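Local coordinates for putative fructosamine-3-kinase (Thermobifida fusca YX, PDB 3F7W), which is probably a kinase of the fructosamine kinase family, thought to transfer phosphate to sugar-modified amines, though its own substrate has not been established, at residues Ala51-Gly56 and Asp83-Ala88; Phe58-Leu63 and Asp125-Pro130; Leu63-Leu68 and Pro75-Ala80. One frame throughout, in Å; residues are numbered along the deposited sequence.

Contact 1 (Ala51-Gly56 and Asp83-Ala88)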
ATOM      1  N   ALA A  51      16.269 -18.576   6.588  1.00 24.42           N
ATOM      2  CA  ALA A  51      15.569 -18.664   5.302  1.00 25.70           C
ATOM      3  C   ALA A  51      16.112 -17.600   4.344  1.00 28.98           C
ATOM      4  O   ALA A  51      16.452 -16.522   4.764  1.00 25.86           O
ATOM      5  CB  ALA A  51      14.094 -18.414   5.512  1.00 26.32           C
ATOM      6  N   PRO A  52      16.216 -17.919   3.058  1.00 34.81           N
ATOM      7  CA  PRO A  52      16.667 -16.923   2.103  1.00 35.86           C
ATOM      8  C   PRO A  52      15.527 -15.979   1.917  1.00 38.48           C
ATOM      9  O   PRO A  52      14.370 -16.408   1.977  1.00 41.43           O
ATOM     10  CB  PRO A  52      16.898 -17.734   0.848  1.00 38.32           C
ATOM     11  CG  PRO A  52      15.835 -18.764   0.925  1.00 44.94           C
ATOM     12  CD  PRO A  52      15.883 -19.181   2.394  1.00 39.29           C
ATOM     13  N   ALA A  53      15.840 -14.709   1.714  1.00 35.47           N
ATOM     14  CA  ALA A  53      14.834 -13.667   1.685  1.00 35.48           C
ATOM     15  C   ALA A  53      15.118 -12.723   0.522  1.00 31.47           C
ATOM     16  O   ALA A  53      16.264 -12.527   0.135  1.00 29.28           O
ATOM     17  CB  ALA A  53      14.882 -12.924   2.955  1.00 35.28           C
ATOM     18  N   LEU A  54      14.057 -12.107   0.024  1.00 29.90           N
ATOM     19  CA  LEU A  54      14.157 -11.139  -1.054  1.00 26.56           C
ATOM     20  C   LEU A  54      14.974  -9.936  -0.674  1.00 24.77           C
ATOM     21  O   LEU A  54      14.748  -9.316   0.383  1.00 26.29           O
ATOM     22  CB  LEU A  54      12.745 -10.731  -1.531  1.00 26.96           C
ATOM     23  CG  LEU A  54      12.040 -11.759  -2.417  1.00 33.31           C
ATOM     24  CD1 LEU A  54      10.523 -11.570  -2.405  1.00 30.88           C
ATOM     25  CD2 LEU A  54      12.613 -11.738  -3.861  1.00 28.88           C
ATOM     26  N   ASP A  55      15.904  -9.558  -1.553  0.50 23.05           N
ATOM     27  CA  ASP A  55      16.773  -8.378  -1.401  0.50 24.20           C
ATOM     28  C   ASP A  55      16.048  -7.039  -1.119  0.50 25.90           C
ATOM     29  O   ASP A  55      15.451  -6.477  -2.038  0.50 23.17           O
ATOM     30  CB  ASP A  55      17.591  -8.228  -2.711  0.50 24.43           C
ATOM     31  CG  ASP A  55      18.428  -6.962  -2.758  0.50 29.55           C
ATOM     32  OD1 ASP A  55      18.869  -6.505  -1.672  0.50 28.60           O
ATOM     33  OD2 ASP A  55      18.651  -6.439  -3.888  0.50 23.03           O
ATOM     34  N   GLY A  56      16.146  -6.491   0.107  1.00 26.43           N
ATOM     35  CA  GLY A  56      15.551  -5.190   0.368  1.00 27.47           C
ATOM     36  C   GLY A  56      14.066  -5.208   0.688  1.00 26.09           C
ATOM     37  O   GLY A  56      13.423  -4.155   0.747  1.00 28.01           O
ATOM     38  N   ASP A  83      15.601  -4.989  10.730  1.00 26.92           N
ATOM     39  CA  ASP A  83      16.742  -5.385   9.912  1.00 29.75           C
ATOM     40  C   ASP A  83      16.184  -6.158   8.743  1.00 29.81           C
ATOM     41  O   ASP A  83      14.983  -6.177   8.540  1.00 30.39           O
ATOM     42  CB  ASP A  83      17.781  -6.165  10.710  1.00 30.09           C
ATOM     43  CG  ASP A  83      17.269  -7.508  11.233  1.00 29.23           C
ATOM     44  OD1 ASP A  83      16.246  -8.033  10.757  1.00 36.83           O
ATOM     45  OD2 ASP A  83      17.951  -8.010  12.139  1.00 39.27           O
ATOM     46  N   ASP A  84      17.041  -6.786   7.938  0.50 29.05           N
ATOM     47  CA  ASP A  84      16.548  -7.445   6.719  0.50 29.53           C
ATOM     48  C   ASP A  84      15.664  -8.661   7.023  0.50 30.22           C
ATOM     49  O   ASP A  84      15.021  -9.181   6.115  0.50 34.44           O
ATOM     50  CB  ASP A  84      17.697  -7.897   5.820  0.50 30.26           C
ATOM     51  CG  ASP A  84      18.491  -6.741   5.247  0.50 22.74           C
ATOM     52  OD1 ASP A  84      17.917  -5.668   4.980  0.50 23.87           O
ATOM     53  OD2 ASP A  84      19.708  -6.918   5.068  0.50 34.01           O
ATOM     54  N   ARG A  85      15.670  -9.116   8.272  1.00 33.03           N
ATOM     55  CA  ARG A  85      14.916 -10.344   8.676  1.00 37.31           C
ATOM     56  C   ARG A  85      13.666 -10.061   9.548  1.00 38.02           C
ATOM     57  O   ARG A  85      12.837 -10.964   9.750  1.00 32.90           O
ATOM     58  CB  ARG A  85      15.803 -11.257   9.545  1.00 34.87           C
ATOM     59  CG  ARG A  85      17.268 -11.418   9.173  1.00 43.90           C
ATOM     60  CD  ARG A  85      17.410 -12.206   7.901  1.00 40.96           C
ATOM     61  NE  ARG A  85      16.770 -13.514   8.007  1.00 37.66           N
ATOM     62  CZ  ARG A  85      16.583 -14.331   6.979  1.00 34.23           C
ATOM     63  NH1 ARG A  85      16.966 -13.988   5.748  1.00 41.55           N
ATOM     64  NH2 ARG A  85      15.977 -15.467   7.172  1.00 34.11           N
ATOM     65  N   THR A  86      13.593  -8.850  10.129  1.00 38.02           N
ATOM     66  CA  THR A  86      12.699  -8.570  11.272  1.00 35.55           C
ATOM     67  C   THR A  86      12.212  -7.121  11.176  1.00 34.93           C
ATOM     68  O   THR A  86      12.978  -6.210  10.832  1.00 36.23           O
ATOM     69  CB  THR A  86      13.421  -8.733  12.597  1.00 36.62           C
ATOM     70  OG1 THR A  86      14.260  -9.894  12.562  1.00 42.16           O
ATOM     71  CG2 THR A  86      12.454  -8.838  13.782  1.00 34.19           C
ATOM     72  N   LEU A  87      10.934  -6.920  11.442  1.00 30.02           N
ATOM     73  CA  LEU A  87      10.375  -5.582  11.500  1.00 29.21           C
ATOM     74  C   LEU A  87       9.418  -5.545  12.699  1.00 28.46           C
ATOM     75  O   LEU A  87       8.481  -6.339  12.762  1.00 28.89           O
ATOM     76  CB  LEU A  87       9.664  -5.247  10.184  1.00 31.30           C
ATOM     77  CG  LEU A  87       8.910  -3.923  10.058  1.00 36.14           C
ATOM     78  CD1 LEU A  87       9.798  -2.721  10.357  1.00 32.59           C
ATOM     79  CD2 LEU A  87       8.253  -3.776   8.653  1.00 33.83           C
ATOM     80  N   ALA A  88       9.735  -4.679  13.666  1.00 27.52           N
ATOM     81  CA  ALA A  88       8.990  -4.516  14.933  1.00 27.98           C
ATOM     82  C   ALA A  88       8.399  -3.104  14.941  1.00 27.25           C
ATOM     83  O   ALA A  88       9.138  -2.115  14.761  1.00 28.63           O
ATOM     84  CB  ALA A  88       9.900  -4.676  16.135  1.00 26.65           C
TER
HETATM   85  O   HOH W   1      14.400  -8.156   3.585  1.00 28.91           O
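Arg85 reaches across from the turn between two strands and takes hold of the backbone oxygen of Ala51. Its guanidinium meets this carbonyl end-on with two nitrogens: NH1 lies 2.8 Å from Ala51 O and NH2 lies 2.7 Å from Ala51 O. The two bonds differ in approach. NH2 comes in the carbonyl plane on a lone pair, whereas NH1 stands almost straight out along the C=O bond, at a C=O...N angle of 174°. Sharing one acceptor leaves both hydrogen bonds bent, but the oxygen stays close to the guanidinium plane. NH2 also donates to Pro48 O, so one arginine binds two carbonyls of a loop that has no regular structure of its own. Bends at chi2 (-70°) and chi3 (-57°) bring the long side chain round to this loop.

The apolar part is slight. The methyl of Ala53 packs obliquely against the guanidinium, with CB 3.6 Å from Arg85 NH1, and a side chain this small lets the loop come near.

A water adds a looser link, donating to Asp84 O at 2.8 Å and only weakly to Leu54 O. Within the turn, Asp83 accepts from the backbone N of Arg85 through OD1, 2.8 Å away, forming an Asx turn, a role suited to a short carboxylate side chain.

The contact lies at the surface, tying the loop between strand 41-46 and helix 57-68 to the hairpin of strands 79-83 and 86-90. Beyond it Leu87 packs on Phe58, Glu61 and Ala62 of that helix, while Thr86 touches Leu12 of helix 3-13.

Contact 2 (Phe58-Leu63 and Asp125-Pro130). With EDO (1,2-ethanediol), chain G.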
ATOM      1  N   PHE A  58      12.227  -6.146   3.547  1.00 26.79           N
ATOM      2  CA  PHE A  58      11.876  -5.511   4.816  1.00 26.45           C
ATOM      3  C   PHE A  58      12.287  -4.043   4.822  1.00 25.64           C
ATOM      4  O   PHE A  58      11.558  -3.208   5.352  1.00 26.13           O
ATOM      5  CB  PHE A  58      12.471  -6.271   6.001  1.00 29.21           C
ATOM      6  CG  PHE A  58      11.655  -7.466   6.406  1.00 33.31           C
ATOM      7  CD1 PHE A  58      11.306  -8.438   5.472  1.00 45.77           C
ATOM      8  CD2 PHE A  58      11.263  -7.658   7.702  1.00 40.94           C
ATOM      9  CE1 PHE A  58      10.538  -9.551   5.838  1.00 40.79           C
ATOM     10  CE2 PHE A  58      10.497  -8.788   8.065  1.00 35.67           C
ATOM     11  CZ  PHE A  58      10.124  -9.704   7.125  1.00 36.76           C
ATOM     12  N   ARG A  59      13.428  -3.743   4.218  0.50 25.08           N
ATOM     13  CA  ARG A  59      13.888  -2.373   4.078  0.50 26.58           C
ATOM     14  C   ARG A  59      12.837  -1.469   3.438  0.50 26.22           C
ATOM     15  O   ARG A  59      12.624  -0.344   3.875  0.50 25.04           O
ATOM     16  CB  ARG A  59      15.157  -2.357   3.243  0.50 27.35           C
ATOM     17  CG  ARG A  59      15.615  -0.974   2.794  0.50 29.05           C
ATOM     18  CD  ARG A  59      16.950  -1.094   2.096  0.50 33.37           C
ATOM     19  NE  ARG A  59      17.978  -1.454   3.065  0.50 34.94           N
ATOM     20  CZ  ARG A  59      18.787  -0.593   3.675  0.50 38.79           C
ATOM     21  NH1 ARG A  59      18.716   0.707   3.413  0.50 39.66           N
ATOM     22  NH2 ARG A  59      19.669  -1.042   4.557  0.50 39.04           N
ATOM     23  N   ALA A  60      12.188  -1.959   2.389  1.00 25.04           N
ATOM     24  CA  ALA A  60      11.186  -1.159   1.680  1.00 24.90           C
ATOM     25  C   ALA A  60      10.051  -0.748   2.616  1.00 25.80           C
ATOM     26  O   ALA A  60       9.556   0.402   2.561  1.00 27.05           O
ATOM     27  CB  ALA A  60      10.620  -1.973   0.459  1.00 24.47           C
ATOM     28  N   GLU A  61       9.623  -1.672   3.466  1.00 24.38           N
ATOM     29  CA  GLU A  61       8.570  -1.382   4.420  1.00 28.17           C
ATOM     30  C   GLU A  61       9.094  -0.459   5.560  1.00 26.41           C
ATOM     31  O   GLU A  61       8.408   0.490   5.907  1.00 27.30           O
ATOM     32  CB  GLU A  61       7.938  -2.643   4.990  1.00 28.19           C
ATOM     33  CG  GLU A  61       6.678  -2.272   5.846  1.00 30.88           C
ATOM     34  CD  GLU A  61       5.818  -3.405   6.323  1.00 31.89           C
ATOM     35  OE1 GLU A  61       5.931  -4.531   5.829  1.00 33.65           O
ATOM     36  OE2 GLU A  61       4.992  -3.139   7.232  1.00 36.77           O
ATOM     37  N   ALA A  62      10.268  -0.749   6.115  1.00 26.23           N
ATOM     38  CA  ALA A  62      10.814   0.082   7.228  1.00 25.40           C
ATOM     39  C   ALA A  62      10.996   1.533   6.751  1.00 26.61           C
ATOM     40  O   ALA A  62      10.596   2.502   7.447  1.00 27.20           O
ATOM     41  CB  ALA A  62      12.133  -0.495   7.780  1.00 26.03           C
ATOM     42  N   LEU A  63      11.623   1.692   5.589  1.00 25.85           N
ATOM     43  CA  LEU A  63      11.874   3.029   5.032  1.00 27.03           C
ATOM     44  C   LEU A  63      10.570   3.686   4.615  1.00 26.89           C
ATOM     45  O   LEU A  63      10.375   4.905   4.796  1.00 27.84           O
ATOM     46  CB  LEU A  63      12.869   2.980   3.883  1.00 29.27           C
ATOM     47  CG  LEU A  63      14.316   2.529   4.229  1.00 29.32           C
ATOM     48  CD1 LEU A  63      15.257   2.759   3.049  1.00 32.19           C
ATOM     49  CD2 LEU A  63      14.848   3.235   5.471  1.00 32.45           C
ATOM     50  N   ASP A 125      14.455   0.431  -3.311  1.00 28.17           N
ATOM     51  CA  ASP A 125      13.833  -0.539  -4.216  1.00 26.95           C
ATOM     52  C   ASP A 125      12.501  -0.995  -3.651  1.00 25.54           C
ATOM     53  O   ASP A 125      12.385  -1.254  -2.451  1.00 26.48           O
ATOM     54  CB  ASP A 125      14.726  -1.757  -4.404  1.00 27.91           C
ATOM     55  CG  ASP A 125      16.031  -1.445  -5.182  1.00 35.50           C
ATOM     56  OD1 ASP A 125      16.128  -0.423  -5.891  1.00 37.23           O
ATOM     57  OD2 ASP A 125      16.945  -2.271  -5.093  1.00 44.69           O
ATOM     58  N   GLY A 126      11.484  -1.075  -4.498  1.00 26.44           N
ATOM     59  CA  GLY A 126      10.155  -1.378  -4.017  1.00 25.75           C
ATOM     60  C   GLY A 126       9.677  -2.800  -4.154  1.00 26.17           C
ATOM     61  O   GLY A 126      10.221  -3.596  -4.938  1.00 25.87           O
ATOM     62  N   TYR A 127       8.654  -3.110  -3.366  1.00 25.54           N
ATOM     63  CA  TYR A 127       7.918  -4.358  -3.443  1.00 25.44           C
ATOM     64  C   TYR A 127       6.430  -4.094  -3.308  1.00 25.88           C
ATOM     65  O   TYR A 127       5.981  -3.176  -2.574  1.00 26.44           O
ATOM     66  CB  TYR A 127       8.336  -5.347  -2.336  1.00 24.83           C
ATOM     67  CG  TYR A 127       9.675  -5.989  -2.594  1.00 22.89           C
ATOM     68  CD1 TYR A 127       9.757  -7.153  -3.364  1.00 24.69           C
ATOM     69  CD2 TYR A 127      10.856  -5.396  -2.163  1.00 26.92           C
ATOM     70  CE1 TYR A 127      10.987  -7.743  -3.650  1.00 25.13           C
ATOM     71  CE2 TYR A 127      12.084  -5.991  -2.427  1.00 26.01           C
ATOM     72  CZ  TYR A 127      12.146  -7.154  -3.181  1.00 24.55           C
ATOM     73  OH  TYR A 127      13.374  -7.748  -3.461  1.00 26.16           O
ATOM     74  N   ILE A 128       5.675  -4.980  -3.944  1.00 26.80           N
ATOM     75  CA  ILE A 128       4.234  -5.041  -3.770  1.00 29.22           C
ATOM     76  C   ILE A 128       3.973  -6.527  -3.496  1.00 28.82           C
ATOM     77  O   ILE A 128       4.150  -7.383  -4.362  1.00 29.27           O
ATOM     78  CB  ILE A 128       3.510  -4.421  -4.990  1.00 30.00           C
ATOM     79  CG1 ILE A 128       1.994  -4.310  -4.724  1.00 29.51           C
ATOM     80  CG2 ILE A 128       3.819  -5.203  -6.323  1.00 28.60           C
ATOM     81  CD1 ILE A 128       1.611  -3.211  -3.648  1.00 32.49           C
ATOM     82  N   GLY A 129       3.644  -6.827  -2.241  1.00 30.23           N
ATOM     83  CA  GLY A 129       3.796  -8.170  -1.687  1.00 32.52           C
ATOM     84  C   GLY A 129       5.216  -8.671  -1.920  1.00 31.16           C
ATOM     85  O   GLY A 129       6.166  -7.941  -1.650  1.00 31.13           O
ATOM     86  N   PRO A 130       5.363  -9.892  -2.453  1.00 31.44           N
ATOM     87  CA  PRO A 130       6.677 -10.428  -2.805  1.00 31.22           C
ATOM     88  C   PRO A 130       7.174 -10.012  -4.192  1.00 27.19           C
ATOM     89  O   PRO A 130       8.277 -10.415  -4.584  1.00 27.78           O
ATOM     90  CB  PRO A 130       6.438 -11.947  -2.775  1.00 33.87           C
ATOM     91  CG  PRO A 130       5.037 -12.110  -3.270  1.00 32.04           C
ATOM     92  CD  PRO A 130       4.273 -10.849  -2.771  1.00 31.15           C
TER
HETATM   93  C1  EDO G 293       7.099  -7.893   4.916  1.00 48.02           C
HETATM   94  O1  EDO G 293       5.712  -7.631   4.666  1.00 39.75           O
HETATM   95  C2  EDO G 293       7.899  -7.006   4.017  1.00 48.04           C
HETATM   96  O2  EDO G 293       7.667  -5.710   4.510  1.00 33.32           O
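Ala60, on helix 57-68, faces the short strand 126-128 where the backbones come nearest, its CA 5.8 Å from that of Gly126. Such closeness suits an alanine opposite a glycine. The methyl of Ala60 points at the strand and rests on the backbone before it, with CB 3.5 Å from Asp125 O. The same CB meets the edge of the Tyr127 ring, near its plane, at 4.3 Å from CD2. The far end of that ring is held by its hydroxyl, which bonds to Asp55 O in the loop leading into the helix.

On another side of the helix, Glu61 lies beside a 1,2-ethanediol, probably from the crystallisation liquor, whose O1 bonds weakly to OE1. Carbon C1 of the diol lies over one face of Phe58, 3.9 Å from CE1.

Glu61 also forms a salt bridge with Lys45. Such a pair is a hallmark of protein-kinase-like folds, the glutamate orienting a lysine that contacts ATP phosphates; the same role is likely here. The contact with strand 126-128 is of another kind: one methyl against a carbonyl oxygen and a ring edge, a small, largely apolar touch that leaves the polar pair on a different side of the helix.

Contact 3 (Leu63-Leu68 and Pro75-Ala80). With EDO (1,2-ethanediol), chain H.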
ATOM      1  N   LEU A  63      11.623   1.692   5.589  1.00 25.85           N
ATOM      2  CA  LEU A  63      11.874   3.029   5.032  1.00 27.03           C
ATOM      3  C   LEU A  63      10.570   3.686   4.615  1.00 26.89           C
ATOM      4  O   LEU A  63      10.375   4.905   4.796  1.00 27.84           O
ATOM      5  CB  LEU A  63      12.869   2.980   3.883  1.00 29.27           C
ATOM      6  CG  LEU A  63      14.316   2.529   4.229  1.00 29.32           C
ATOM      7  CD1 LEU A  63      15.257   2.759   3.049  1.00 32.19           C
ATOM      8  CD2 LEU A  63      14.848   3.235   5.471  1.00 32.45           C
ATOM      9  N   GLY A  64       9.657   2.891   4.060  1.00 27.32           N
ATOM     10  CA  GLY A  64       8.369   3.415   3.621  1.00 27.04           C
ATOM     11  C   GLY A  64       7.535   3.874   4.807  1.00 26.71           C
ATOM     12  O   GLY A  64       6.925   4.920   4.747  1.00 28.42           O
ATOM     13  N   LEU A  65       7.559   3.111   5.899  1.00 25.40           N
ATOM     14  CA  LEU A  65       6.848   3.521   7.116  1.00 26.05           C
ATOM     15  C   LEU A  65       7.421   4.836   7.675  1.00 25.99           C
ATOM     16  O   LEU A  65       6.658   5.740   8.069  1.00 27.73           O
ATOM     17  CB  LEU A  65       6.898   2.424   8.181  1.00 27.23           C
ATOM     18  CG  LEU A  65       6.013   1.195   8.025  1.00 25.24           C
ATOM     19  CD1 LEU A  65       6.424   0.037   8.982  1.00 28.02           C
ATOM     20  CD2 LEU A  65       4.514   1.544   8.177  1.00 25.10           C
ATOM     21  N   ASP A  66       8.750   4.960   7.684  1.00 25.43           N
ATOM     22  CA  ASP A  66       9.392   6.161   8.209  1.00 26.42           C
ATOM     23  C   ASP A  66       9.029   7.368   7.377  1.00 28.60           C
ATOM     24  O   ASP A  66       8.750   8.446   7.889  1.00 27.90           O
ATOM     25  CB  ASP A  66      10.912   5.970   8.271  1.00 25.86           C
ATOM     26  CG  ASP A  66      11.656   7.233   8.687  1.00 32.92           C
ATOM     27  OD1 ASP A  66      11.555   7.621   9.849  1.00 40.53           O
ATOM     28  OD2 ASP A  66      12.349   7.806   7.842  1.00 41.09           O
ATOM     29  N   TRP A  67       9.065   7.189   6.072  1.00 27.36           N
ATOM     30  CA  TRP A  67       8.830   8.267   5.143  1.00 27.35           C
ATOM     31  C   TRP A  67       7.365   8.684   5.112  1.00 27.01           C
ATOM     32  O   TRP A  67       7.028   9.871   5.084  1.00 28.03           O
ATOM     33  CB  TRP A  67       9.327   7.814   3.774  1.00 27.54           C
ATOM     34  CG  TRP A  67       9.194   8.820   2.646  1.00 29.09           C
ATOM     35  CD1 TRP A  67       9.999   9.900   2.401  1.00 32.77           C
ATOM     36  CD2 TRP A  67       8.263   8.758   1.555  1.00 29.17           C
ATOM     37  NE1 TRP A  67       9.582  10.553   1.252  1.00 34.99           N
ATOM     38  CE2 TRP A  67       8.534   9.860   0.705  1.00 30.67           C
ATOM     39  CE3 TRP A  67       7.230   7.877   1.213  1.00 30.11           C
ATOM     40  CZ2 TRP A  67       7.807  10.096  -0.470  1.00 31.26           C
ATOM     41  CZ3 TRP A  67       6.503   8.121   0.067  1.00 29.25           C
ATOM     42  CH2 TRP A  67       6.805   9.203  -0.772  1.00 27.95           C
ATOM     43  N   LEU A  68       6.471   7.718   5.126  1.00 27.12           N
ATOM     44  CA  LEU A  68       5.059   7.991   5.071  1.00 26.66           C
ATOM     45  C   LEU A  68       4.517   8.572   6.366  1.00 28.23           C
ATOM     46  O   LEU A  68       3.491   9.286   6.364  1.00 28.36           O
ATOM     47  CB  LEU A  68       4.364   6.661   4.703  1.00 29.47           C
ATOM     48  CG  LEU A  68       2.984   6.607   4.151  1.00 35.63           C
ATOM     49  CD1 LEU A  68       2.935   7.308   2.752  1.00 34.33           C
ATOM     50  CD2 LEU A  68       2.590   5.100   4.122  1.00 30.26           C
ATOM     51  N   PRO A  75      -1.517   8.336  10.328  1.00 28.77           N
ATOM     52  CA  PRO A  75      -2.125   7.027  10.595  1.00 28.23           C
ATOM     53  C   PRO A  75      -1.112   5.865  10.488  1.00 28.66           C
ATOM     54  O   PRO A  75      -1.512   4.725  10.526  1.00 28.46           O
ATOM     55  CB  PRO A  75      -3.178   6.910   9.478  1.00 26.99           C
ATOM     56  CG  PRO A  75      -2.570   7.633   8.368  1.00 29.04           C
ATOM     57  CD  PRO A  75      -1.664   8.715   8.916  1.00 26.91           C
ATOM     58  N   VAL A  76       0.185   6.159  10.394  1.00 29.26           N
ATOM     59  CA  VAL A  76       1.219   5.150  10.137  1.00 30.01           C
ATOM     60  C   VAL A  76       1.802   4.683  11.468  1.00 31.00           C
ATOM     61  O   VAL A  76       2.209   5.516  12.285  1.00 32.51           O
ATOM     62  CB  VAL A  76       2.370   5.767   9.274  1.00 30.99           C
ATOM     63  CG1 VAL A  76       3.437   4.718   8.947  1.00 29.70           C
ATOM     64  CG2 VAL A  76       1.803   6.374   7.999  1.00 31.79           C
ATOM     65  N   PRO A  77       1.929   3.367  11.675  1.00 29.65           N
ATOM     66  CA  PRO A  77       2.598   2.909  12.926  1.00 29.23           C
ATOM     67  C   PRO A  77       4.070   3.300  12.996  1.00 28.37           C
ATOM     68  O   PRO A  77       4.776   3.323  11.970  1.00 29.12           O
ATOM     69  CB  PRO A  77       2.508   1.394  12.855  1.00 35.18           C
ATOM     70  CG  PRO A  77       1.632   1.086  11.767  1.00 34.46           C
ATOM     71  CD  PRO A  77       1.585   2.235  10.815  1.00 28.59           C
ATOM     72  N   GLN A  78       4.539   3.551  14.221  1.00 25.16           N
ATOM     73  CA  GLN A  78       5.936   3.803  14.491  1.00 27.72           C
ATOM     74  C   GLN A  78       6.720   2.483  14.502  1.00 28.74           C
ATOM     75  O   GLN A  78       6.236   1.474  14.986  1.00 31.19           O
ATOM     76  CB  GLN A  78       6.083   4.472  15.857  1.00 29.10           C
ATOM     77  CG  GLN A  78       5.309   5.771  16.041  1.00 33.34           C
ATOM     78  CD  GLN A  78       5.545   6.355  17.420  1.00 33.93           C
ATOM     79  OE1 GLN A  78       5.974   5.641  18.328  1.00 39.14           O
ATOM     80  NE2 GLN A  78       5.272   7.645  17.588  1.00 37.09           N
ATOM     81  N   VAL A  79       7.924   2.531  13.985  1.00 28.74           N
ATOM     82  CA  VAL A  79       8.799   1.365  13.914  1.00 29.77           C
ATOM     83  C   VAL A  79       9.682   1.395  15.160  1.00 28.59           C
ATOM     84  O   VAL A  79      10.273   2.422  15.460  1.00 29.27           O
ATOM     85  CB  VAL A  79       9.638   1.418  12.638  1.00 30.03           C
ATOM     86  CG1 VAL A  79      10.676   0.297  12.639  1.00 27.87           C
ATOM     87  CG2 VAL A  79       8.680   1.296  11.415  1.00 31.11           C
ATOM     88  N   ALA A  80       9.726   0.281  15.883  1.00 26.75           N
ATOM     89  CA  ALA A  80      10.563   0.123  17.077  1.00 24.13           C
ATOM     90  C   ALA A  80      11.966  -0.356  16.689  1.00 26.79           C
ATOM     91  O   ALA A  80      12.955  -0.037  17.342  1.00 27.97           O
ATOM     92  CB  ALA A  80       9.924  -0.869  18.040  1.00 23.47           C
TER
HETATM   93  C1  EDO H 294       3.982   4.084  20.332  1.00 62.50           C
HETATM   94  O1  EDO H 294       3.534   5.438  20.357  1.00 72.33           O
HETATM   95  C2  EDO H 294       4.576   3.738  21.683  1.00 63.28           C
HETATM   96  O2  EDO H 294       4.307   2.354  21.941  1.00 64.27           O
HETATM   97  O   HOH W   2       6.510   5.232  11.005  1.00 29.97           O
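Leu65 and Leu68 pack the end of helix 57-68 against Val76 and Pro77, which lead into strand 79-83, and Val79, its first residue. In this protein-kinase-like fold the helix is probably the counterpart of the kinase C-helix, as the family and the Lys45-Glu61 pair suggest, and here it leans on the edge of the antiparallel sheet of the smaller lobe.

Leu65 comes first and does most of the touching. Its CG, anti to the carbonyl carbon (chi1 -75°), is carried to the side of the strand, and the fork at CG then sends the two methyls to different neighbours. CD1 goes to Val79, 3.5 Å from CG2, the side chains crossing at about a right angle. CD2 presses on Val76, 3.4 Å from CG1, a tighter fit than usual for two carbons, and also lies 4.0 Å from CD of Pro77. A branched leucine suits this place because one residue can meet three apolar partners. Its other neighbours, Met89 of strand 86-90 and Pro212, extend the same buried patch.

Leu68 closes the segment. Its CG lies 4.0 Å from CG2 of Val76, the second branch of the valine whose CG1 meets Leu65. The beta-branched valine, with CG1 anti to its backbone N (chi1 -178°), thus sends one methyl to each leucine, and Met112 of helix 99-114 backs Leu68.

Polar atoms meet through a single water, which donates to Pro77 O at 2.8 Å and, weakly, to Leu65 O at 3.0 Å.

Overall arrangement
All three contacts gather round helix 57-68 and the hairpin of strands 79-83 and 86-90. Contact 1 joins the loop before the helix to the hairpin turn, contact 2 sets the first turns of the helix against strand 126-128, and contact 3 packs its last turns on the run into strand 79-83. Centres of contacts 1 and 2 lie about 10 Å apart, 2 and 3 about 12 Å, and 1 and 3 about 17 Å. Along the chain, contact 3 falls within the spans bridged by each of the others, whose segments alternate. Together they connect the helix, and the loop before it, to the five-stranded sheet and to strand 126-128, as expected for a kinase-like smaller lobe.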